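Local coordinates for protein minor fimbrium subunit Mfa5 (Porphyromonas gingivalis ATCC 33277, PDB 6TO1) that serves as an accessory subunit of the minor fimbriae, pili that mediate biofilm formation and adhesion to host cells and to other oral bacteria, at residues A[436-440]-A[441-445]. Numbering follows the deposited sequence.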
loop_
_atom_site.group_PDB
_atom_site.type_symbol
_atom_site.label_atom_id
_atom_site.label_comp_id
_atom_site.label_asym_id
_atom_site.label_seq_id
_atom_site.Cartn_x
_atom_site.Cartn_y
_atom_site.Cartn_z
ATOM N N LEU A 436 25.451 0.886 8.866
ATOM C CA LEU A 436 24.497 -0.211 8.787
ATOM C C LEU A 436 24.092 -0.434 7.333
ATOM O O LEU A 436 24.385 0.372 6.450
ATOM C CB LEU A 436 23.237 0.096 9.605
ATOM C CG LEU A 436 23.307 -0.111 11.107
ATOM C CD1 LEU A 436 24.449 0.659 11.722
ATOM C CD2 LEU A 436 21.994 0.320 11.762
ATOM N N ASN A 437 23.384 -1.529 7.078
ATOM C CA ASN A 437 22.757 -1.765 5.777
ATOM C C ASN A 437 21.308 -1.296 5.897
ATOM O O ASN A 437 20.508 -1.926 6.596
ATOM C CB ASN A 437 22.853 -3.240 5.397
ATOM C CG ASN A 437 22.219 -3.543 4.056
ATOM O OD1 ASN A 437 21.801 -2.641 3.324
ATOM N ND2 ASN A 437 22.145 -4.829 3.724
ATOM N N VAL A 438 20.980 -0.190 5.229
ATOM C CA VAL A 438 19.687 0.484 5.365
ATOM C C VAL A 438 19.091 0.672 3.976
ATOM O O VAL A 438 19.685 1.364 3.147
ATOM C CB VAL A 438 19.843 1.850 6.058
ATOM C CG1 VAL A 438 18.503 2.587 6.099
ATOM C CG2 VAL A 438 20.410 1.687 7.433
ATOM N N SER A 439 17.919 0.077 3.725
ATOM C CA SER A 439 17.357 0.127 2.377
ATOM C C SER A 439 16.676 1.458 2.088
ATOM O O SER A 439 16.657 1.897 0.936
ATOM C CB SER A 439 16.374 -1.024 2.167
ATOM O OG SER A 439 15.163 -0.771 2.860
ATOM N N ASN A 440 16.138 2.111 3.111
ATOM C CA ASN A 440 15.300 3.292 2.968
ATOM C C ASN A 440 15.476 4.128 4.229
ATOM O O ASN A 440 15.452 3.583 5.335
ATOM C CB ASN A 440 13.807 2.942 2.829
ATOM C CG ASN A 440 13.489 2.143 1.584
ATOM O OD1 ASN A 440 13.646 0.918 1.541
ATOM N ND2 ASN A 440 12.994 2.831 0.566
ATOM N N GLY A 441 15.604 5.443 4.076
ATOM C CA GLY A 441 15.584 6.337 5.219
ATOM C C GLY A 441 16.940 6.421 5.912
ATOM O O GLY A 441 17.980 6.113 5.332
ATOM N N THR A 442 16.911 6.847 7.178
ATOM C CA THR A 442 18.125 7.118 7.942
ATOM C C THR A 442 17.991 6.565 9.352
ATOM O O THR A 442 16.883 6.399 9.866
ATOM C CB THR A 442 18.399 8.624 8.005
ATOM O OG1 THR A 442 17.254 9.307 8.534
ATOM C CG2 THR A 442 18.707 9.180 6.620
ATOM N N VAL A 443 19.136 6.274 9.976
ATOM C CA VAL A 443 19.162 5.652 11.289
ATOM C C VAL A 443 20.057 6.453 12.228
ATOM O O VAL A 443 21.188 6.802 11.878
ATOM C CB VAL A 443 19.638 4.190 11.220
ATOM C CG1 VAL A 443 19.573 3.567 12.618
ATOM C CG2 VAL A 443 18.808 3.387 10.207
ATOM N N HIS A 444 19.538 6.737 13.412
ATOM C CA HIS A 444 20.235 7.407 14.495
ATOM C C HIS A 444 20.486 6.409 15.621
ATOM O O HIS A 444 19.670 5.529 15.880
ATOM C CB HIS A 444 19.395 8.558 15.032
ATOM C CG HIS A 444 19.994 9.243 16.211
ATOM N ND1 HIS A 444 20.913 10.265 16.084
ATOM C CD2 HIS A 444 19.808 9.061 17.538
ATOM C CE1 HIS A 444 21.271 10.678 17.289
ATOM N NE2 HIS A 444 20.612 9.967 18.187
ATOM N N TYR A 445 21.618 6.558 16.295
ATOM C CA TYR A 445 21.989 5.696 17.406
ATOM C C TYR A 445 22.290 6.567 18.611
ATOM O O TYR A 445 22.999 7.575 18.491
ATOM C CB TYR A 445 23.202 4.841 17.057
ATOM C CG TYR A 445 23.544 3.809 18.111
ATOM C CD1 TYR A 445 22.668 2.783 18.413
ATOM C CD2 TYR A 445 24.751 3.867 18.805
ATOM C CE1 TYR A 445 22.970 1.841 19.370
ATOM C CE2 TYR A 445 25.062 2.929 19.768
ATOM C CZ TYR A 445 24.173 1.915 20.039
ATOM O OH TYR A 445 24.475 0.970 20.993
#
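Val438 and Val443 meet methyl to methyl across a sharp bend of the chain, CG2 of Val438 lying 3.6 Å from CG2 of Val443. In Val438 CG1 lies anti to the backbone N (chi1 176°), which places CG2 beside that N and facing Val443; Val443 has the same rotation. CG1 of Val438 rests 3.6 Å from the carbonyl O of Gly441, a van der Waals contact on the inner side of the bend. The other methyl of Val443 serves a second neighbour: its CG1 is approached by CD2 of Leu436 at 4.1 Å, with the two side chains crossing at about a right angle. Val443 thus touches two residues of 436-440; the valine methyl pair is the tight part of the contact and Leu436 its looser edge.

The bend itself is polar and more open to solvent. Ser439 OG donates to Asn440 OD1 over 2.6 Å, meeting the C=O at 134°. The same OG also bonds to the backbone of Thr466, which ties the two adjacent side chains to strand 463-473. On the other side of the bend, the carbonyl O of Asn440 accepts a hydrogen bond from Trp454 NE1, fixing the turn to strand 451-455. Gly441 carries the chain round with a positive phi, and Thr442 beyond it is exposed.

The bend links two different sheets. Strand 437-438 pairs with 463-473, whose Ile467 and Tyr469 touch Val438 and Leu436, whereas 442-446 runs between 430-431 and 451-455 in the facing layer, where Leu452 and Trp454 pack on Val443. The arrangement is that of a beta-arch, as in beta-sandwich domains: the chain crosses from one sheet to the other, and Val438 and Val443 meet between them.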